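Local coordinates for PTS-dependent dihydroxyacetone kinase, ADP-binding subunit DhaL (Lactococcus lactis subsp. lactis, PDB 3CR3), which binds ADP and magnesium, takes a phosphoryl group from DhaM to form ATP, and passes it to dihydroxyacetone bound to DhaK, at residues S46-A51 with K65-T70; D99-I104 with A130-L135; V119-M124 with A157-A162. All coordinates share one frame; numbering follows the deposited sequence.

Interaction 1 (S46-A51 with K65-T70); sequences SETMKA and KKVAMT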
loop_
_atom_site.group_PDB
_atom_site.type_symbol
_atom_site.label_atom_id
_atom_site.label_comp_id
_atom_site.label_asym_id
_atom_site.label_seq_id
_atom_site.Cartn_x
_atom_site.Cartn_y
_atom_site.Cartn_z
ATOM N N SER A 46 -14.444 27.848 10.713
ATOM C CA SER A 46 -13.836 29.188 10.776
ATOM C C SER A 46 -13.769 29.770 9.372
ATOM O O SER A 46 -14.261 30.859 9.135
ATOM C CB SER A 46 -12.454 29.158 11.422
ATOM O OG SER A 46 -11.701 28.074 10.925
ATOM N N GLU A 47 -13.201 29.008 8.444
ATOM C CA GLU A 47 -13.187 29.363 7.031
ATOM C C GLU A 47 -14.573 29.613 6.439
ATOM O O GLU A 47 -14.746 30.576 5.695
ATOM C CB GLU A 47 -12.427 28.311 6.228
ATOM C CG GLU A 47 -10.931 28.331 6.508
ATOM C CD GLU A 47 -10.296 29.680 6.171
ATOM O OE1 GLU A 47 -10.455 30.141 5.018
ATOM O OE2 GLU A 47 -9.645 30.271 7.057
ATOM N N THR A 48 -15.555 28.771 6.782
ATOM C CA THR A 48 -16.941 28.974 6.355
ATOM C C THR A 48 -17.477 30.343 6.792
ATOM O O THR A 48 -17.993 31.098 5.975
ATOM C CB THR A 48 -17.876 27.837 6.851
ATOM O OG1 THR A 48 -17.524 26.618 6.194
ATOM C CG2 THR A 48 -19.339 28.150 6.544
HETATM N N MSE A 49 -17.330 30.663 8.074
HETATM C CA MSE A 49 -17.838 31.928 8.599
HETATM C C MSE A 49 -17.121 33.136 7.980
HETATM O O MSE A 49 -17.749 34.177 7.752
HETATM C CB MSE A 49 -17.784 31.968 10.125
HETATM C CG MSE A 49 -18.654 30.915 10.822
HETATM SE SE MSE A 49 -20.442 30.644 10.063
HETATM C CE MSE A 49 -21.192 32.398 10.545
ATOM N N LYS A 50 -15.824 32.990 7.703
ATOM C CA LYS A 50 -15.067 34.014 6.963
ATOM C C LYS A 50 -15.677 34.227 5.577
ATOM O O LYS A 50 -15.960 35.359 5.181
ATOM C CB LYS A 50 -13.604 33.607 6.782
ATOM C CG LYS A 50 -12.729 33.654 8.015
ATOM C CD LYS A 50 -11.260 33.722 7.586
ATOM C CE LYS A 50 -10.338 33.078 8.603
ATOM N NZ LYS A 50 -8.905 33.222 8.192
ATOM N N ALA A 51 -15.875 33.128 4.849
ATOM C CA ALA A 51 -16.417 33.174 3.490
ATOM C C ALA A 51 -17.837 33.743 3.427
ATOM O O ALA A 51 -18.184 34.425 2.463
ATOM C CB ALA A 51 -16.359 31.796 2.846
ATOM N N LYS A 65 -24.631 26.384 -0.579
ATOM C CA LYS A 65 -23.631 26.116 -1.614
ATOM C C LYS A 65 -22.242 26.592 -1.187
ATOM O O LYS A 65 -21.250 25.903 -1.423
ATOM C CB LYS A 65 -24.031 26.745 -2.960
ATOM C CG LYS A 65 -23.045 26.424 -4.097
ATOM C CD LYS A 65 -23.672 26.544 -5.503
ATOM C CE LYS A 65 -22.619 26.245 -6.602
ATOM N NZ LYS A 65 -21.885 24.954 -6.364
ATOM N N LYS A 66 -22.191 27.764 -0.553
ATOM C CA LYS A 66 -20.946 28.354 -0.054
ATOM C C LYS A 66 -20.365 27.528 1.098
ATOM O O LYS A 66 -19.138 27.357 1.209
ATOM C CB LYS A 66 -21.184 29.806 0.387
ATOM C CG LYS A 66 -19.937 30.560 0.889
ATOM C CD LYS A 66 -18.804 30.575 -0.140
ATOM C CE LYS A 66 -18.964 31.695 -1.176
ATOM N NZ LYS A 66 -17.990 31.482 -2.301
ATOM N N VAL A 67 -21.254 27.017 1.945
ATOM C CA VAL A 67 -20.857 26.136 3.046
ATOM C C VAL A 67 -20.259 24.855 2.462
ATOM O O VAL A 67 -19.157 24.455 2.828
ATOM C CB VAL A 67 -22.045 25.823 3.996
ATOM C CG1 VAL A 67 -21.655 24.761 5.055
ATOM C CG2 VAL A 67 -22.527 27.088 4.667
ATOM N N ALA A 68 -20.975 24.241 1.530
ATOM C CA ALA A 68 -20.522 23.004 0.905
ATOM C C ALA A 68 -19.101 23.118 0.308
ATOM O O ALA A 68 -18.243 22.286 0.589
ATOM C CB ALA A 68 -21.519 22.557 -0.138
HETATM N N MSE A 69 -18.852 24.162 -0.484
HETATM C CA MSE A 69 -17.554 24.339 -1.145
HETATM C C MSE A 69 -16.418 24.658 -0.176
HETATM O O MSE A 69 -15.304 24.174 -0.358
HETATM C CB MSE A 69 -17.622 25.406 -2.251
HETATM C CG MSE A 69 -18.691 25.147 -3.311
HETATM SE SE MSE A 69 -18.573 23.376 -4.163
HETATM C CE MSE A 69 -19.768 22.287 -3.080
ATOM N N THR A 70 -16.705 25.462 0.845
ATOM C CA THR A 70 -15.713 25.794 1.869
ATOM C C THR A 70 -15.280 24.547 2.665
ATOM O O THR A 70 -14.089 24.295 2.832
ATOM C CB THR A 70 -16.219 26.897 2.832
ATOM O OG1 THR A 70 -16.804 27.968 2.082
ATOM C CG2 THR A 70 -15.086 27.438 3.667
#
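Thr70 packs against Thr48 in a helix-on-helix contact between helix 37-54 and helix 60-74, successive members of the all-helical DhaL fold. The axes of the two short segments approach to 9.3 Å with directions 139° apart, so the helices run roughly antiparallel at a marked tilt. Their backbones come nearest where Thr48 faces Thr70, consistent with the short side chains there.

The methyl of Thr70, rather than its hydroxyl, makes the closest approach. A chi1 of -46° sets OG1 beside the backbone N and turns CG2 to the far side of it, where CG2 lies 3.4 Å from Thr48 N and thus rests on the peptide link between Glu47 and Thr48. Thr48 meets the opposite helix with both branches: its OG1 sits 3.6 Å from Thr70 CB while hydrogen-bonded to Gly44 O in its own helix, and its CG2 lies 3.8 Å from Val67 CG2. Val67 also touches Leu11 of helix 4-20 and Phe87 of helix 79-94, which ties this side of the contact into the helical barrel. Further along, Ala51 CB stands 3.9 Å from Thr70 OG1, and the Lys66 chain, bent at chi2 and chi3, brings its CD to 4.0 Å from the same methyl.

Thr70 OG1 donates to Lys66 O at 2.6 Å, and that carbonyl also accepts from Thr70 N on the opposite face of its plane. Both threonine hydroxyls are satisfied within their own helices, which leaves the contact to van der Waals fit: methyls meet methyls and also lie against backbone atoms and the hydroxyl oxygens.

Interaction 2 (D99-I104 with A130-L135); sequences DTSELI and AFLNDL
Phe131 meets Ile104 first, the two side chains crossing at about a right angle. With CG swung away from the backbone N (chi1 178°), the ring reaches across so that its CE2 lies 3.9 Å from Ile104 CG1, while CD2 comes up to the CG2 branch. Ile104 approaches the ring obliquely. Leu135, one turn on in the same helix, places its CD1 3.6 Å above one face of the ring, offset toward the rim. Phe184 of helix 175-191 stacks with the same ring.

Leu132 comes next and starts out toward the other helix. Its CD1 presses to 3.3 Å from Ser101 O and also touches the serine CB, an apolar tip laid against the first turn of the facing helix. Its CB lies 4.0 Å from Ile104 CG2, and the two side chains slide past each other in opposite directions.

The contact thus joins the start of helix 100-115 to the latter part of helix 125-136, an antiparallel pair in the antiparallel alpha-barrel of the DhaL fold: the short axes run 158° apart and approach to 9.6 Å. Helix 175-191 packs alongside, its Leu187 touching both Thr100 and Ile104.

Leu135 ends the segment by lying across that first turn. Its CD1 sits 3.9 Å from Ile104 CG1 and reaches Ser101 CA and Thr100 CG2, while its CB faces the CB of Ser101. The turn it covers is fixed by Asp99 at the N-cap, whose OD2 takes two donors on different lone pairs: Glu102 N on the anti side at 3.0 Å, nearly straight at 169°, and Ser101 OG on the syn side at 3.3 Å.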
loop_
_atom_site.group_PDB
_atom_site.type_symbol
_atom_site.label_atom_id
_atom_site.label_comp_id
_atom_site.label_asym_id
_atom_site.label_seq_id
_atom_site.Cartn_x
_atom_site.Cartn_y
_atom_site.Cartn_z
ATOM N N ASP A 99 -38.507 24.035 3.960
ATOM C CA ASP A 99 -39.012 23.109 4.982
ATOM C C ASP A 99 -37.850 22.375 5.652
ATOM O O ASP A 99 -37.009 21.775 4.978
ATOM C CB ASP A 99 -39.985 22.093 4.378
ATOM C CG ASP A 99 -40.520 21.116 5.415
ATOM O OD1 ASP A 99 -41.670 21.285 5.871
ATOM O OD2 ASP A 99 -39.787 20.198 5.802
ATOM N N THR A 100 -37.825 22.418 6.979
ATOM C CA THR A 100 -36.697 21.907 7.752
ATOM C C THR A 100 -36.469 20.407 7.560
ATOM O O THR A 100 -35.336 19.994 7.297
ATOM C CB THR A 100 -36.820 22.313 9.244
ATOM O OG1 THR A 100 -36.994 23.736 9.322
ATOM C CG2 THR A 100 -35.585 21.914 10.046
ATOM N N SER A 101 -37.527 19.595 7.642
ATOM C CA SER A 101 -37.349 18.155 7.457
ATOM C C SER A 101 -36.950 17.798 6.011
ATOM O O SER A 101 -36.120 16.925 5.803
ATOM C CB SER A 101 -38.531 17.323 8.009
ATOM O OG SER A 101 -39.602 17.192 7.078
ATOM N N GLU A 102 -37.487 18.509 5.022
ATOM C CA GLU A 102 -37.052 18.335 3.619
ATOM C C GLU A 102 -35.557 18.592 3.393
ATOM O O GLU A 102 -34.915 17.874 2.614
ATOM C CB GLU A 102 -37.872 19.228 2.687
ATOM C CG GLU A 102 -39.259 18.683 2.368
ATOM C CD GLU A 102 -39.399 18.247 0.927
ATOM O OE1 GLU A 102 -38.681 17.315 0.485
ATOM O OE2 GLU A 102 -40.234 18.855 0.226
ATOM N N LEU A 103 -35.013 19.611 4.066
ATOM C CA LEU A 103 -33.584 19.925 4.008
ATOM C C LEU A 103 -32.747 18.801 4.626
ATOM O O LEU A 103 -31.822 18.268 3.999
ATOM C CB LEU A 103 -33.276 21.267 4.703
ATOM C CG LEU A 103 -33.926 22.515 4.069
ATOM C CD1 LEU A 103 -33.652 23.791 4.888
ATOM C CD2 LEU A 103 -33.472 22.703 2.625
ATOM N N ILE A 104 -33.110 18.426 5.844
ATOM C CA ILE A 104 -32.401 17.390 6.574
ATOM C C ILE A 104 -32.452 16.093 5.765
ATOM O O ILE A 104 -31.463 15.372 5.690
ATOM C CB ILE A 104 -32.977 17.210 8.015
ATOM C CG1 ILE A 104 -32.918 18.529 8.806
ATOM C CG2 ILE A 104 -32.281 16.074 8.765
ATOM C CD1 ILE A 104 -31.552 19.265 8.760
ATOM N N ALA A 130 -32.018 9.867 13.021
ATOM C CA ALA A 130 -32.803 10.011 14.261
ATOM C C ALA A 130 -33.440 11.398 14.366
ATOM O O ALA A 130 -34.591 11.541 14.793
ATOM C CB ALA A 130 -31.926 9.705 15.503
ATOM N N PHE A 131 -32.693 12.422 13.957
ATOM C CA PHE A 131 -33.186 13.799 14.028
ATOM C C PHE A 131 -34.334 14.048 13.050
ATOM O O PHE A 131 -35.350 14.661 13.418
ATOM C CB PHE A 131 -32.027 14.774 13.786
ATOM C CG PHE A 131 -32.421 16.218 13.799
ATOM C CD1 PHE A 131 -32.953 16.808 14.956
ATOM C CD2 PHE A 131 -32.207 17.014 12.675
ATOM C CE1 PHE A 131 -33.299 18.163 14.979
ATOM C CE2 PHE A 131 -32.535 18.377 12.687
ATOM C CZ PHE A 131 -33.079 18.955 13.837
ATOM N N LEU A 132 -34.182 13.572 11.813
ATOM C CA LEU A 132 -35.266 13.647 10.809
ATOM C C LEU A 132 -36.523 12.919 11.272
ATOM O O LEU A 132 -37.631 13.442 11.168
ATOM C CB LEU A 132 -34.813 13.076 9.460
ATOM C CG LEU A 132 -35.857 12.950 8.341
ATOM C CD1 LEU A 132 -36.320 14.337 7.865
ATOM C CD2 LEU A 132 -35.294 12.143 7.198
ATOM N N ASN A 133 -36.343 11.699 11.765
ATOM C CA ASN A 133 -37.469 10.922 12.284
ATOM C C ASN A 133 -38.222 11.736 13.345
ATOM O O ASN A 133 -39.444 11.828 13.308
ATOM C CB ASN A 133 -36.998 9.563 12.830
ATOM C CG ASN A 133 -36.728 8.532 11.716
ATOM O OD1 ASN A 133 -37.346 8.571 10.647
ATOM N ND2 ASN A 133 -35.819 7.594 11.980
ATOM N N ASP A 134 -37.467 12.366 14.248
ATOM C CA ASP A 134 -38.032 13.216 15.309
ATOM C C ASP A 134 -38.815 14.410 14.750
ATOM O O ASP A 134 -39.923 14.700 15.205
ATOM C CB ASP A 134 -36.930 13.693 16.271
ATOM C CG ASP A 134 -36.543 12.631 17.300
ATOM O OD1 ASP A 134 -37.264 11.612 17.410
ATOM O OD2 ASP A 134 -35.523 12.823 18.001
ATOM N N LEU A 135 -38.239 15.096 13.763
ATOM C CA LEU A 135 -38.920 16.214 13.097
ATOM C C LEU A 135 -40.240 15.767 12.459
ATOM O O LEU A 135 -41.234 16.473 12.530
ATOM C CB LEU A 135 -38.011 16.872 12.048
ATOM C CG LEU A 135 -36.735 17.612 12.485
ATOM C CD1 LEU A 135 -35.862 17.909 11.263
ATOM C CD2 LEU A 135 -37.033 18.887 13.264
#

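Interaction 3 (V119-M124 with A157-A162); sequences VGEKTM and ATKGRA. With ADP (adenosine-5'-diphosphate), chain G.
The ADP pocket is bordered here by two irregular loops, which Glu121 and Thr158 join on the Thr123 side of the adenine plane. Glu121 OE1 accepts from Thr158 OG1, the side chains crossing at about a right angle; the refined separation of 2.4 Å is very short, so its exact length is doubtful. Between the backbones, Thr158 N makes a weak bond to Glu121 O, and a water lies 2.7 Å from Glu121 O, within hydrogen-bonding distance. That water accepts from Lys159 N, so it bridges Glu121 O and Lys159 N across the two loops.

The Lys159 chain, bent at chi2, runs obliquely past the Glu121 carboxylate, with CG 3.6 Å from OE1, and Lys159 CD lies 3.9 Å from ADP N6. Glu121 OE2 is held by Gln118 N. With an alanine here, Thr158 OG1 and Gln118 N would probably be left without their acceptors, and the Lys159 chain would be freer to turn beside the adenine.

Lys122 lays its CD 3.6 Å from Ala157 CB before NZ reaches the carbonyls of Leu155, Ser152 and Ser169. Thr123 OG1 caps Val125 N at the start of helix 125-136, while Thr123 CB packs 3.4 Å from ADP N3. Gly160 has its CA close to N7, where a side chain would clash with the base. Met124 N donates to ADP O2' at 3.2 Å, with an N-H...O angle of 146°.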
loop_
_atom_site.group_PDB
_atom_site.type_symbol
_atom_site.label_atom_id
_atom_site.label_comp_id
_atom_site.label_asym_id
_atom_site.label_seq_id
_atom_site.Cartn_x
_atom_site.Cartn_y
_atom_site.Cartn_z
ATOM N N VAL A 119 -27.970 3.203 8.650
ATOM C CA VAL A 119 -28.239 3.571 10.029
ATOM C C VAL A 119 -27.770 2.441 10.955
ATOM O O VAL A 119 -27.994 1.256 10.667
ATOM C CB VAL A 119 -29.740 3.887 10.247
ATOM C CG1 VAL A 119 -30.004 4.344 11.685
ATOM C CG2 VAL A 119 -30.205 4.948 9.256
ATOM N N GLY A 120 -27.105 2.816 12.047
ATOM C CA GLY A 120 -26.592 1.851 13.033
ATOM C C GLY A 120 -25.141 1.489 12.857
ATOM O O GLY A 120 -24.604 0.646 13.584
ATOM N N GLU A 121 -24.479 2.141 11.902
ATOM C CA GLU A 121 -23.098 1.803 11.600
ATOM C C GLU A 121 -22.086 2.650 12.358
ATOM O O GLU A 121 -20.886 2.563 12.088
ATOM C CB GLU A 121 -22.838 1.873 10.098
ATOM C CG GLU A 121 -23.589 0.807 9.289
ATOM C CD GLU A 121 -22.809 0.435 8.058
ATOM O OE1 GLU A 121 -21.791 -0.269 8.193
ATOM O OE2 GLU A 121 -23.185 0.887 6.964
ATOM N N LYS A 122 -22.584 3.421 13.325
ATOM C CA LYS A 122 -21.770 4.281 14.202
ATOM C C LYS A 122 -21.161 5.444 13.435
ATOM O O LYS A 122 -19.967 5.670 13.497
ATOM C CB LYS A 122 -20.689 3.484 14.955
ATOM C CG LYS A 122 -20.172 4.107 16.267
ATOM C CD LYS A 122 -18.760 3.567 16.528
ATOM C CE LYS A 122 -18.204 3.901 17.894
ATOM N NZ LYS A 122 -18.876 3.164 19.009
ATOM N N THR A 123 -21.982 6.174 12.686
ATOM C CA THR A 123 -21.519 7.407 12.040
ATOM C C THR A 123 -22.587 8.486 12.241
ATOM O O THR A 123 -23.666 8.195 12.763
ATOM C CB THR A 123 -21.311 7.244 10.527
ATOM O OG1 THR A 123 -22.588 7.110 9.887
ATOM C CG2 THR A 123 -20.418 6.050 10.179
HETATM N N MSE A 124 -22.285 9.705 11.774
HETATM C CA MSE A 124 -23.218 10.837 11.778
HETATM C C MSE A 124 -24.558 10.522 11.110
HETATM O O MSE A 124 -25.537 11.139 11.424
HETATM C CB MSE A 124 -22.584 12.056 11.106
HETATM C CG MSE A 124 -22.359 11.882 9.591
HETATM SE SE MSE A 124 -21.417 13.430 8.797
HETATM C CE MSE A 124 -22.796 14.693 8.855
ATOM N N ALA A 157 -18.273 0.042 15.155
ATOM C CA ALA A 157 -17.974 0.853 13.984
ATOM C C ALA A 157 -17.758 -0.026 12.760
ATOM O O ALA A 157 -16.918 -0.914 12.767
ATOM C CB ALA A 157 -16.732 1.715 14.236
ATOM N N THR A 158 -18.522 0.215 11.704
ATOM C CA THR A 158 -18.333 -0.560 10.490
ATOM C C THR A 158 -17.998 0.302 9.267
ATOM O O THR A 158 -17.939 -0.205 8.143
ATOM C CB THR A 158 -19.505 -1.531 10.241
ATOM O OG1 THR A 158 -20.749 -0.826 10.294
ATOM C CG2 THR A 158 -19.499 -2.640 11.308
ATOM N N LYS A 159 -17.723 1.583 9.518
ATOM C CA LYS A 159 -17.409 2.560 8.478
ATOM C C LYS A 159 -16.341 3.537 8.935
ATOM O O LYS A 159 -16.261 3.909 10.120
ATOM C CB LYS A 159 -18.678 3.334 8.067
ATOM C CG LYS A 159 -19.726 2.506 7.278
ATOM C CD LYS A 159 -19.384 2.444 5.793
ATOM C CE LYS A 159 -20.086 1.296 5.136
ATOM N NZ LYS A 159 -19.695 1.199 3.702
ATOM N N GLY A 160 -15.515 3.971 7.994
ATOM C CA GLY A 160 -14.504 4.992 8.289
ATOM C C GLY A 160 -13.315 4.428 9.038
ATOM O O GLY A 160 -13.153 3.211 9.147
ATOM N N ARG A 161 -12.486 5.315 9.579
ATOM C CA ARG A 161 -11.286 4.908 10.299
ATOM C C ARG A 161 -11.582 4.055 11.531
ATOM O O ARG A 161 -10.807 3.145 11.861
ATOM C CB ARG A 161 -10.475 6.133 10.692
ATOM C CG ARG A 161 -9.733 6.749 9.501
ATOM C CD ARG A 161 -8.891 7.887 9.977
ATOM N NE ARG A 161 -8.163 8.524 8.885
ATOM C CZ ARG A 161 -6.842 8.484 8.737
ATOM N NH1 ARG A 161 -6.088 7.801 9.601
ATOM N NH2 ARG A 161 -6.277 9.129 7.717
ATOM N N ALA A 162 -12.690 4.375 12.205
ATOM C CA ALA A 162 -13.150 3.664 13.400
ATOM C C ALA A 162 -13.351 2.171 13.191
ATOM O O ALA A 162 -13.154 1.372 14.120
ATOM C CB ALA A 162 -14.461 4.291 13.921
HETATM P PB ADP G . -11.280 11.193 9.181
HETATM O O1B ADP G . -10.131 11.688 10.000
HETATM O O2B ADP G . -10.973 11.121 7.725
HETATM O O3B ADP G . -11.918 9.916 9.730
HETATM P PA ADP G . -12.895 13.116 10.639
HETATM O O1A ADP G . -12.128 12.667 11.836
HETATM O O2A ADP G . -12.910 14.603 10.369
HETATM O O3A ADP G . -12.420 12.340 9.295
HETATM O "O5'" ADP G . -14.423 12.606 10.751
HETATM C "C5'" ADP G . -14.724 11.327 11.316
HETATM C "C4'" ADP G . -16.226 11.148 11.256
HETATM O "O4'" ADP G . -16.692 11.029 9.906
HETATM C "C3'" ADP G . -16.701 9.886 11.954
HETATM O "O3'" ADP G . -16.880 10.162 13.344
HETATM C "C2'" ADP G . -18.009 9.550 11.239
HETATM O "O2'" ADP G . -19.155 10.120 11.875
HETATM C "C1'" ADP G . -17.877 10.240 9.888
HETATM N N9 ADP G . -17.723 9.229 8.826
HETATM C C8 ADP G . -16.556 8.629 8.506
HETATM N N7 ADP G . -16.740 7.761 7.500
HETATM C C5 ADP G . -18.047 7.797 7.178
HETATM C C6 ADP G . -18.909 7.112 6.198
HETATM N N6 ADP G . -18.358 6.221 5.351
HETATM N N1 ADP G . -20.223 7.428 6.174
HETATM C C2 ADP G . -20.763 8.339 7.008
HETATM N N3 ADP G . -20.041 8.988 7.922
HETATM C C4 ADP G . -18.703 8.759 8.055
HETATM O O HOH W 1 -18.393 3.544 11.886
#

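All three contacts are partly buried and lie 13 to 14 Å from the centre of the chain, yet their chemistry follows their place in the fold. Interactions 1 and 2 are helix pairs, both roughly antiparallel and both closed chiefly by van der Waals contacts, but interaction 1 relies on threonine, valine and alanine, with a lysine methylene, and interaction 2 on larger leucine, isoleucine and phenylalanine side chains. Interaction 3 joins loops instead and uses polar groups, water and the nucleotide. Interactions 2 and 3 alternate along the chain: 119-124 connects the two helices paired in interaction 2. Interactions 1 and 3 lie on opposite sides of the chain's centre, their centres about 26 Å apart.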